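Local structure of cysteine synthase (Fusobacterium nucleatum subsp. nucleatum strain ATCC 25586, 5XEM) at residues G61-T73 with L134-F147. The protein probably catalyses the pyridoxal 5'-phosphate-dependent conversion of O-acetyl-L-serine and hydrogen sulfide into L-cysteine and acetate. Residues are numbered along the deposited sequence; the frame is centred on the assembly and turned at random.
With 85F ((2R)-2-azanyl-3-[(2R)-2-azanyl-3-oxidanyl-3-oxidanylidene-propyl]sulfanyl-propanoic acid), chain C; ACT (acetate ion), chain F.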
ATOM      1  N   GLY A  61      -5.773  30.220  -9.012  1.00 15.23           N
ATOM      2  CA  GLY A  61      -4.719  31.153  -8.696  1.00 14.77           C
ATOM      3  C   GLY A  61      -4.496  31.354  -7.215  1.00 15.50           C
ATOM      4  O   GLY A  61      -3.843  32.303  -6.822  1.00 15.94           O
ATOM      5  N   LEU A  62      -4.983  30.419  -6.398  1.00 15.13           N
ATOM      6  CA  LEU A  62      -4.810  30.455  -4.952  1.00 14.92           C
ATOM      7  C   LEU A  62      -3.533  29.801  -4.441  1.00 15.50           C
ATOM      8  O   LEU A  62      -3.219  29.928  -3.265  1.00 14.86           O
ATOM      9  CB  LEU A  62      -6.017  29.811  -4.280  1.00 14.80           C
ATOM     10  CG  LEU A  62      -7.317  30.604  -4.375  1.00 15.30           C
ATOM     11  CD1 LEU A  62      -8.498  29.777  -3.877  1.00 14.24           C
ATOM     12  CD2 LEU A  62      -7.195  31.902  -3.584  1.00 14.91           C
ATOM     13  N   ILE A  63      -2.796  29.118  -5.319  1.00 15.70           N
ATOM     14  CA  ILE A  63      -1.529  28.492  -4.960  1.00 16.19           C
ATOM     15  C   ILE A  63      -0.468  28.892  -5.974  1.00 17.95           C
ATOM     16  O   ILE A  63      -0.579  28.551  -7.143  1.00 17.40           O
ATOM     17  CB  ILE A  63      -1.659  26.940  -4.933  1.00 15.39           C
ATOM     18  CG1 ILE A  63      -2.741  26.488  -3.938  1.00 15.39           C
ATOM     19  CG2 ILE A  63      -0.323  26.281  -4.600  1.00 15.83           C
ATOM     20  CD1 ILE A  63      -2.975  24.976  -3.946  1.00 14.49           C
ATOM     21  N   ASP A  64       0.511  29.660  -5.506  1.00 20.31           N
ATOM     22  CA  ASP A  64       1.750  29.995  -6.229  1.00 22.64           C
ATOM     23  C   ASP A  64       2.825  29.042  -5.712  1.00 22.87           C
ATOM     24  O   ASP A  64       2.602  28.303  -4.741  1.00 18.27           O
ATOM     25  CB  ASP A  64       2.197  31.438  -5.899  1.00 25.11           C
ATOM     26  CG  ASP A  64       1.144  32.498  -6.238  1.00 27.90           C
ATOM     27  OD1 ASP A  64       0.342  32.271  -7.145  1.00 29.16           O
ATOM     28  OD2 ASP A  64       1.142  33.570  -5.596  1.00 31.87           O
ATOM     29  N   LYS A  65       4.014  29.113  -6.311  1.00 23.75           N
ATOM     30  CA  LYS A  65       5.146  28.273  -5.927  1.00 25.09           C
ATOM     31  C   LYS A  65       5.484  28.409  -4.455  1.00 22.66           C
ATOM     32  O   LYS A  65       5.899  27.433  -3.823  1.00 21.00           O
ATOM     33  CB  LYS A  65       6.410  28.636  -6.748  1.00 28.75           C
ATOM     34  CG  LYS A  65       6.246  28.572  -8.261  1.00 34.50           C
ATOM     35  CD  LYS A  65       7.425  29.249  -8.974  1.00 37.44           C
ATOM     36  CE  LYS A  65       6.971  30.197 -10.077  1.00 39.96           C
ATOM     37  NZ  LYS A  65       6.645  31.544  -9.536  1.00 41.70           N
ATOM     38  N   ASP A  66       5.322  29.616  -3.911  1.00 20.32           N
ATOM     39  CA  ASP A  66       5.705  29.900  -2.534  1.00 20.16           C
ATOM     40  C   ASP A  66       4.517  29.915  -1.543  1.00 17.94           C
ATOM     41  O   ASP A  66       4.669  30.350  -0.423  1.00 17.51           O
ATOM     42  CB  ASP A  66       6.491  31.216  -2.445  1.00 22.41           C
ATOM     43  CG  ASP A  66       5.735  32.407  -3.005  1.00 24.18           C
ATOM     44  OD1 ASP A  66       4.858  32.214  -3.880  1.00 26.55           O
ATOM     45  OD2 ASP A  66       6.033  33.540  -2.582  1.00 30.61           O
ATOM     46  N   THR A  67       3.353  29.428  -1.961  1.00 15.84           N
ATOM     47  CA  THR A  67       2.178  29.353  -1.080  1.00 14.57           C
ATOM     48  C   THR A  67       2.309  28.146  -0.150  1.00 13.61           C
ATOM     49  O   THR A  67       2.567  27.036  -0.627  1.00 14.12           O
ATOM     50  CB  THR A  67       0.912  29.172  -1.904  1.00 14.95           C
ATOM     51  OG1 THR A  67       0.810  30.290  -2.795  1.00 14.65           O
ATOM     52  CG2 THR A  67      -0.322  29.085  -0.999  1.00 15.41           C
ATOM     53  N   VAL A  68       2.170  28.382   1.153  1.00 12.20           N
ATOM     54  CA  VAL A  68       2.205  27.285   2.128  1.00 11.87           C
ATOM     55  C   VAL A  68       0.811  26.660   2.220  1.00 12.08           C
ATOM     56  O   VAL A  68      -0.177  27.376   2.438  1.00 11.64           O
ATOM     57  CB  VAL A  68       2.674  27.791   3.507  1.00 12.35           C
ATOM     58  CG1 VAL A  68       2.681  26.673   4.539  1.00 11.84           C
ATOM     59  CG2 VAL A  68       4.087  28.389   3.384  1.00 12.43           C
ATOM     60  N   ILE A  69       0.740  25.336   2.103  1.00 11.44           N
ATOM     61  CA  ILE A  69      -0.519  24.633   2.242  1.00 11.58           C
ATOM     62  C   ILE A  69      -0.619  24.264   3.731  1.00 11.33           C
ATOM     63  O   ILE A  69       0.348  23.780   4.302  1.00 10.77           O
ATOM     64  CB  ILE A  69      -0.586  23.367   1.368  1.00 11.68           C
ATOM     65  CG1 ILE A  69      -0.156  23.678  -0.073  1.00 11.87           C
ATOM     66  CG2 ILE A  69      -1.967  22.729   1.443  1.00 10.79           C
ATOM     67  CD1 ILE A  69      -0.862  24.848  -0.719  1.00 12.10           C
ATOM     68  N   ILE A  70      -1.770  24.527   4.332  1.00 11.65           N
ATOM     69  CA  ILE A  70      -2.000  24.273   5.769  1.00 12.03           C
ATOM     70  C   ILE A  70      -3.328  23.540   5.937  1.00 12.18           C
ATOM     71  O   ILE A  70      -4.357  23.996   5.436  1.00 11.90           O
ATOM     72  CB  ILE A  70      -2.036  25.574   6.599  1.00 12.97           C
ATOM     73  CG1 ILE A  70      -0.845  26.493   6.292  1.00 12.56           C
ATOM     74  CG2 ILE A  70      -2.044  25.219   8.095  1.00 13.72           C
ATOM     75  CD1 ILE A  70      -0.945  27.917   6.854  1.00 12.86           C
ATOM     76  N   GLU A  71      -3.331  22.382   6.613  1.00 11.73           N
ATOM     77  CA  GLU A  71      -4.543  21.586   6.754  1.00 12.00           C
ATOM     78  C   GLU A  71      -4.606  20.910   8.115  1.00 12.43           C
ATOM     79  O   GLU A  71      -3.576  20.463   8.646  1.00 12.43           O
ATOM     80  CB  GLU A  71      -4.649  20.513   5.627  1.00 12.94           C
ATOM     81  CG  GLU A  71      -5.934  19.674   5.625  1.00 13.03           C
ATOM     82  CD  GLU A  71      -7.196  20.446   5.218  1.00 14.04           C
ATOM     83  OE1 GLU A  71      -7.184  21.696   5.259  1.00 12.84           O
ATOM     84  OE2 GLU A  71      -8.195  19.792   4.832  1.00 16.20           O
ATOM     85  N   ALA A  72      -5.819  20.862   8.663  1.00 12.20           N
ATOM     86  CA  ALA A  72      -6.141  20.026   9.825  1.00 12.08           C
ATOM     87  C   ALA A  72      -6.628  18.642   9.372  1.00 12.44           C
ATOM     88  O   ALA A  72      -7.553  18.520   8.541  1.00 12.12           O
ATOM     89  CB  ALA A  72      -7.191  20.702  10.693  1.00 12.03           C
ATOM     90  N   THR A  73      -6.047  17.602   9.958  1.00 12.34           N
ATOM     91  CA  THR A  73      -6.363  16.246   9.528  1.00 12.17           C
ATOM     92  C   THR A  73      -6.205  15.253  10.666  1.00 12.40           C
ATOM     93  O   THR A  73      -5.454  15.501  11.608  1.00 13.13           O
ATOM     94  CB  THR A  73      -5.438  15.845   8.351  1.00 11.81           C
ATOM     95  OG1 THR A  73      -5.667  14.472   8.006  1.00 11.45           O
ATOM     96  CG2 THR A  73      -3.998  16.006   8.706  1.00 12.00           C
ATOM     97  N   LEU A 134      -1.173  29.396  12.789  1.00 23.38           N
ATOM     98  CA  LEU A 134      -0.256  29.172  11.673  1.00 24.08           C
ATOM     99  C   LEU A 134      -0.470  30.208  10.546  1.00 24.33           C
ATOM    100  O   LEU A 134       0.483  30.621   9.886  1.00 23.24           O
ATOM    101  CB  LEU A 134      -0.404  27.756  11.145  1.00 23.87           C
ATOM    102  CG  LEU A 134      -0.205  26.631  12.171  1.00 25.12           C
ATOM    103  CD1 LEU A 134      -0.293  25.279  11.481  1.00 24.98           C
ATOM    104  CD2 LEU A 134       1.119  26.807  12.908  1.00 25.57           C
ATOM    105  N   LYS A 135      -1.715  30.629  10.337  1.00 23.43           N
ATOM    106  CA  LYS A 135      -2.018  31.591   9.259  1.00 24.64           C
ATOM    107  C   LYS A 135      -1.384  32.966   9.479  1.00 25.46           C
ATOM    108  O   LYS A 135      -0.961  33.627   8.521  1.00 23.20           O
ATOM    109  CB  LYS A 135      -3.536  31.695   9.043  1.00 22.83           C
ATOM    110  CG  LYS A 135      -4.090  30.444   8.405  1.00 21.72           C
ATOM    111  CD  LYS A 135      -5.561  30.546   7.993  1.00 21.87           C
ATOM    112  CE  LYS A 135      -6.515  30.687   9.151  1.00 20.28           C
ATOM    113  NZ  LYS A 135      -7.958  30.542   8.802  1.00 18.15           N
ATOM    114  N   LYS A 136      -1.296  33.392  10.740  1.00 28.84           N
ATOM    115  CA  LYS A 136      -0.692  34.689  11.080  1.00 32.63           C
ATOM    116  C   LYS A 136       0.817  34.754  10.772  1.00 31.81           C
ATOM    117  O   LYS A 136       1.359  35.831  10.533  1.00 33.06           O
ATOM    118  CB  LYS A 136      -0.971  35.047  12.555  1.00 35.24           C
ATOM    119  CG  LYS A 136      -2.456  35.107  12.881  1.00 38.50           C
ATOM    120  CD  LYS A 136      -2.772  35.673  14.266  1.00 42.35           C
ATOM    121  CE  LYS A 136      -4.273  35.546  14.561  1.00 43.94           C
ATOM    122  NZ  LYS A 136      -4.734  36.367  15.721  1.00 47.71           N
ATOM    123  N   ASN A 137       1.482  33.607  10.751  1.00 32.26           N
ATOM    124  CA  ASN A 137       2.926  33.535  10.524  1.00 35.32           C
ATOM    125  C   ASN A 137       3.322  33.331   9.065  1.00 34.56           C
ATOM    126  O   ASN A 137       4.512  33.150   8.784  1.00 34.25           O
ATOM    127  CB  ASN A 137       3.552  32.393  11.339  1.00 38.77           C
ATOM    128  CG  ASN A 137       3.478  32.625  12.832  1.00 41.01           C
ATOM    129  OD1 ASN A 137       3.552  33.762  13.314  1.00 41.88           O
ATOM    130  ND2 ASN A 137       3.337  31.538  13.580  1.00 43.34           N
ATOM    131  N   GLU A 138       2.349  33.350   8.145  1.00 30.32           N
ATOM    132  CA  GLU A 138       2.633  33.143   6.729  1.00 28.77           C
ATOM    133  C   GLU A 138       2.168  34.290   5.833  1.00 26.16           C
ATOM    134  O   GLU A 138       1.041  34.791   5.959  1.00 24.76           O
ATOM    135  CB  GLU A 138       1.959  31.866   6.210  1.00 28.79           C
ATOM    136  CG  GLU A 138       2.500  30.585   6.794  1.00 30.28           C
ATOM    137  CD  GLU A 138       3.966  30.345   6.507  1.00 28.69           C
ATOM    138  OE1 GLU A 138       4.590  30.982   5.629  1.00 30.20           O
ATOM    139  OE2 GLU A 138       4.493  29.452   7.189  1.00 33.51           O
ATOM    140  N   LYS A 139       3.041  34.661   4.909  1.00 23.60           N
ATOM    141  CA  LYS A 139       2.726  35.659   3.908  1.00 25.00           C
ATOM    142  C   LYS A 139       1.735  35.140   2.842  1.00 22.11           C
ATOM    143  O   LYS A 139       0.868  35.894   2.368  1.00 21.65           O
ATOM    144  CB  LYS A 139       4.034  36.129   3.257  1.00 29.01           C
ATOM    145  CG  LYS A 139       3.848  37.131   2.138  1.00 33.48           C
ATOM    146  CD  LYS A 139       5.190  37.634   1.604  1.00 37.08           C
ATOM    147  CE  LYS A 139       5.127  37.882   0.100  1.00 38.31           C
ATOM    148  NZ  LYS A 139       3.856  38.558  -0.279  1.00 39.81           N
ATOM    149  N   LYS A 140       1.874  33.872   2.445  1.00 17.48           N
ATOM    150  CA  LYS A 140       1.020  33.281   1.402  1.00 16.32           C
ATOM    151  C   LYS A 140       0.613  31.885   1.891  1.00 15.04           C
ATOM    152  O   LYS A 140       1.487  31.096   2.259  1.00 13.32           O
ATOM    153  CB  LYS A 140       1.788  33.129   0.080  1.00 17.78           C
ATOM    154  CG  LYS A 140       2.193  34.426  -0.631  1.00 19.43           C
ATOM    155  CD  LYS A 140       2.483  34.085  -2.086  1.00 21.41           C
ATOM    156  CE  LYS A 140       2.998  35.229  -2.921  1.00 23.31           C
ATOM    157  NZ  LYS A 140       3.351  34.615  -4.239  1.00 23.77           N
ATOM    158  N   TYR A 141      -0.684  31.584   1.910  1.00 13.18           N
ATOM    159  CA  TYR A 141      -1.137  30.255   2.302  1.00 12.30           C
ATOM    160  C   TYR A 141      -2.443  29.913   1.627  1.00 12.52           C
ATOM    161  O   TYR A 141      -3.140  30.795   1.104  1.00 12.07           O
ATOM    162  CB  TYR A 141      -1.251  30.123   3.823  1.00 12.39           C
ATOM    163  CG  TYR A 141      -2.202  31.094   4.464  1.00 12.90           C
ATOM    164  CD1 TYR A 141      -3.558  30.869   4.426  1.00 12.67           C
ATOM    165  CD2 TYR A 141      -1.737  32.252   5.116  1.00 13.22           C
ATOM    166  CE1 TYR A 141      -4.440  31.761   5.002  1.00 13.28           C
ATOM    167  CE2 TYR A 141      -2.611  33.139   5.713  1.00 13.48           C
ATOM    168  CZ  TYR A 141      -3.962  32.895   5.636  1.00 13.84           C
ATOM    169  OH  TYR A 141      -4.853  33.768   6.206  1.00 14.94           O
ATOM    170  N   PHE A 142      -2.745  28.611   1.619  1.00 11.11           N
ATOM    171  CA  PHE A 142      -4.010  28.113   1.192  1.00 10.89           C
ATOM    172  C   PHE A 142      -4.414  27.022   2.193  1.00 11.01           C
ATOM    173  O   PHE A 142      -3.620  26.122   2.455  1.00 11.00           O
ATOM    174  CB  PHE A 142      -3.902  27.511  -0.214  1.00 10.91           C
ATOM    175  CG  PHE A 142      -5.149  26.835  -0.674  1.00 11.32           C
ATOM    176  CD1 PHE A 142      -6.278  27.579  -0.948  1.00 11.84           C
ATOM    177  CD2 PHE A 142      -5.215  25.451  -0.817  1.00 11.30           C
ATOM    178  CE1 PHE A 142      -7.459  26.976  -1.341  1.00 11.31           C
ATOM    179  CE2 PHE A 142      -6.392  24.845  -1.253  1.00 11.65           C
ATOM    180  CZ  PHE A 142      -7.522  25.619  -1.493  1.00 11.60           C
ATOM    181  N   VAL A 143      -5.628  27.091   2.711  1.00  9.80           N
ATOM    182  CA  VAL A 143      -6.162  26.005   3.562  1.00 10.32           C
ATOM    183  C   VAL A 143      -7.151  25.232   2.730  1.00 10.35           C
ATOM    184  O   VAL A 143      -8.171  25.790   2.386  1.00 11.12           O
ATOM    185  CB  VAL A 143      -6.873  26.588   4.808  1.00 10.65           C
ATOM    186  CG1 VAL A 143      -7.441  25.450   5.699  1.00 10.41           C
ATOM    187  CG2 VAL A 143      -5.907  27.469   5.581  1.00 10.94           C
ATOM    188  N   PRO A 144      -6.877  23.949   2.396  1.00 10.53           N
ATOM    189  CA  PRO A 144      -7.827  23.181   1.587  1.00 10.99           C
ATOM    190  C   PRO A 144      -9.193  23.070   2.270  1.00 11.24           C
ATOM    191  O   PRO A 144     -10.249  23.194   1.631  1.00 11.36           O
ATOM    192  CB  PRO A 144      -7.153  21.808   1.450  1.00 11.08           C
ATOM    193  CG  PRO A 144      -5.707  22.100   1.580  1.00 11.21           C
ATOM    194  CD  PRO A 144      -5.570  23.269   2.495  1.00 11.10           C
ATOM    195  N   ASN A 145      -9.154  22.888   3.586  1.00 11.93           N
ATOM    196  CA  ASN A 145     -10.353  22.651   4.409  1.00 11.83           C
ATOM    197  C   ASN A 145     -11.291  21.568   3.909  1.00 11.30           C
ATOM    198  O   ASN A 145     -12.389  21.822   3.417  1.00 11.61           O
ATOM    199  CB  ASN A 145     -11.105  23.921   4.716  1.00 12.62           C
ATOM    200  CG  ASN A 145     -11.944  23.794   6.001  1.00 13.43           C
ATOM    201  OD1 ASN A 145     -12.399  22.699   6.331  1.00 15.24           O
ATOM    202  ND2 ASN A 145     -12.079  24.886   6.764  1.00 14.93           N
ATOM    203  N   GLN A 146     -10.891  20.312   4.114  1.00 10.86           N
ATOM    204  CA  GLN A 146     -11.746  19.192   3.768  1.00 10.74           C
ATOM    205  C   GLN A 146     -13.162  19.255   4.386  1.00 10.83           C
ATOM    206  O   GLN A 146     -14.088  18.636   3.868  1.00 10.37           O
ATOM    207  CB  GLN A 146     -11.095  17.875   4.187  1.00 10.30           C
ATOM    208  CG  GLN A 146     -10.802  17.767   5.673  1.00 10.35           C
ATOM    209  CD  GLN A 146     -10.086  16.481   5.997  1.00 10.53           C
ATOM    210  OE1 GLN A 146     -10.332  15.442   5.384  1.00 10.66           O
ATOM    211  NE2 GLN A 146      -9.180  16.554   6.949  1.00 11.59           N
ATOM    212  N   PHE A 147     -13.307  19.973   5.502  1.00 11.19           N
ATOM    213  CA  PHE A 147     -14.608  20.059   6.170  1.00 12.28           C
ATOM    214  C   PHE A 147     -15.641  20.908   5.432  1.00 12.30           C
ATOM    215  O   PHE A 147     -16.838  20.674   5.572  1.00 12.60           O
ATOM    216  CB  PHE A 147     -14.413  20.558   7.601  1.00 12.63           C
ATOM    217  CG  PHE A 147     -13.473  19.708   8.372  1.00 13.31           C
ATOM    218  CD1 PHE A 147     -13.916  18.511   8.900  1.00 14.49           C
ATOM    219  CD2 PHE A 147     -12.128  20.057   8.508  1.00 14.04           C
ATOM    220  CE1 PHE A 147     -13.036  17.680   9.575  1.00 14.72           C
ATOM    221  CE2 PHE A 147     -11.243  19.208   9.173  1.00 14.04           C
ATOM    222  CZ  PHE A 147     -11.710  18.032   9.708  1.00 14.71           C
TER
HETATM  223  N   85F C 501     -10.395  11.135   7.710  1.00 14.23           N
HETATM  224  CA  85F C 501     -10.168  12.596   7.721  1.00 13.70           C
HETATM  225  CB  85F C 501     -10.740  13.220   9.013  1.00 15.71           C
HETATM  226  SG  85F C 501     -12.514  13.240   9.085  1.00 18.25           S
HETATM  227  CD  85F C 501     -12.952  14.115  10.604  1.00 16.79           C
HETATM  228  CE  85F C 501     -12.440  13.449  11.909  1.00 16.87           C
HETATM  229  NZ2 85F C 501     -12.773  12.019  11.959  1.00 16.00           N
HETATM  230  CZ1 85F C 501     -13.135  14.165  13.100  1.00 17.16           C
HETATM  231  OH1 85F C 501     -12.975  13.622  14.233  1.00 16.22           O
HETATM  232  OH2 85F C 501     -13.818  15.211  12.913  1.00 15.94           O
HETATM  233  C   85F C 501      -8.696  12.923   7.599  1.00 13.13           C
HETATM  234  OXT 85F C 501      -7.971  12.069   7.065  1.00 11.94           O
HETATM  235  O   85F C 501      -8.318  14.050   8.005  1.00 13.72           O
HETATM  236  C   ACT F 504      -9.791  27.792   7.407  1.00 18.46           C
HETATM  237  O   ACT F 504     -10.520  27.434   6.480  1.00 18.35           O
HETATM  238  OXT ACT F 504      -8.936  28.671   7.243  1.00 18.95           O
HETATM  239  CH3 ACT F 504      -9.968  27.138   8.748  1.00 20.84           C
HETATM  240  O   HOH W   1      -4.358  31.396  -1.321  1.00 20.08           O
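Ile-70 CD1 lies 3.8 Å from Tyr-141 CB and approaches the tyrosine ring obliquely; one face of that ring carries Lys-135 CG, and Glu-138 O lies in plane at its edge. The Phe-142 ring has Ile-69 CD1 near its plane at an edge, while Leu-62 CD1 approaches obliquely, 3.9 Å from Phe-142 CE1. One face of Phe-147 bears Gln-146 CG, with lanthionine CD near its plane at an edge and Asn-145 OD1 in plane. Strand 68-72 pairs in parallel with 141-142, the border of the four-stranded sheet of a fold-type II PLP enzyme, Tyr-141 sharing one face with Val-68 and Phe-142 the other with Ile-69. Val-68 N donates to Lys-140 O, Phe-142 N to Val-68 O and Ile-70 N to Phe-142 O. Just beyond strand 141-142, Glu-71 grips two successive amides, OE1 taking Asn-145 N and OE2 taking Gln-146 N on its syn lone pair (2.8 Å, 167°). A kink at chi2 (70°) turns the carboxylate to them. Gln-146 NE2 bridges Ala-72 O, in the carbonyl plane, and the lanthionine carboxylate O, which also receives Thr-73 OG1 at 2.7 Å; Gln-146 OE1 is held by Thr-77 and Lys-46. At the far end, Lys-140 NZ makes salt bridges to Asp-64 OD2 (2.8 Å) and Asp-66 OD1.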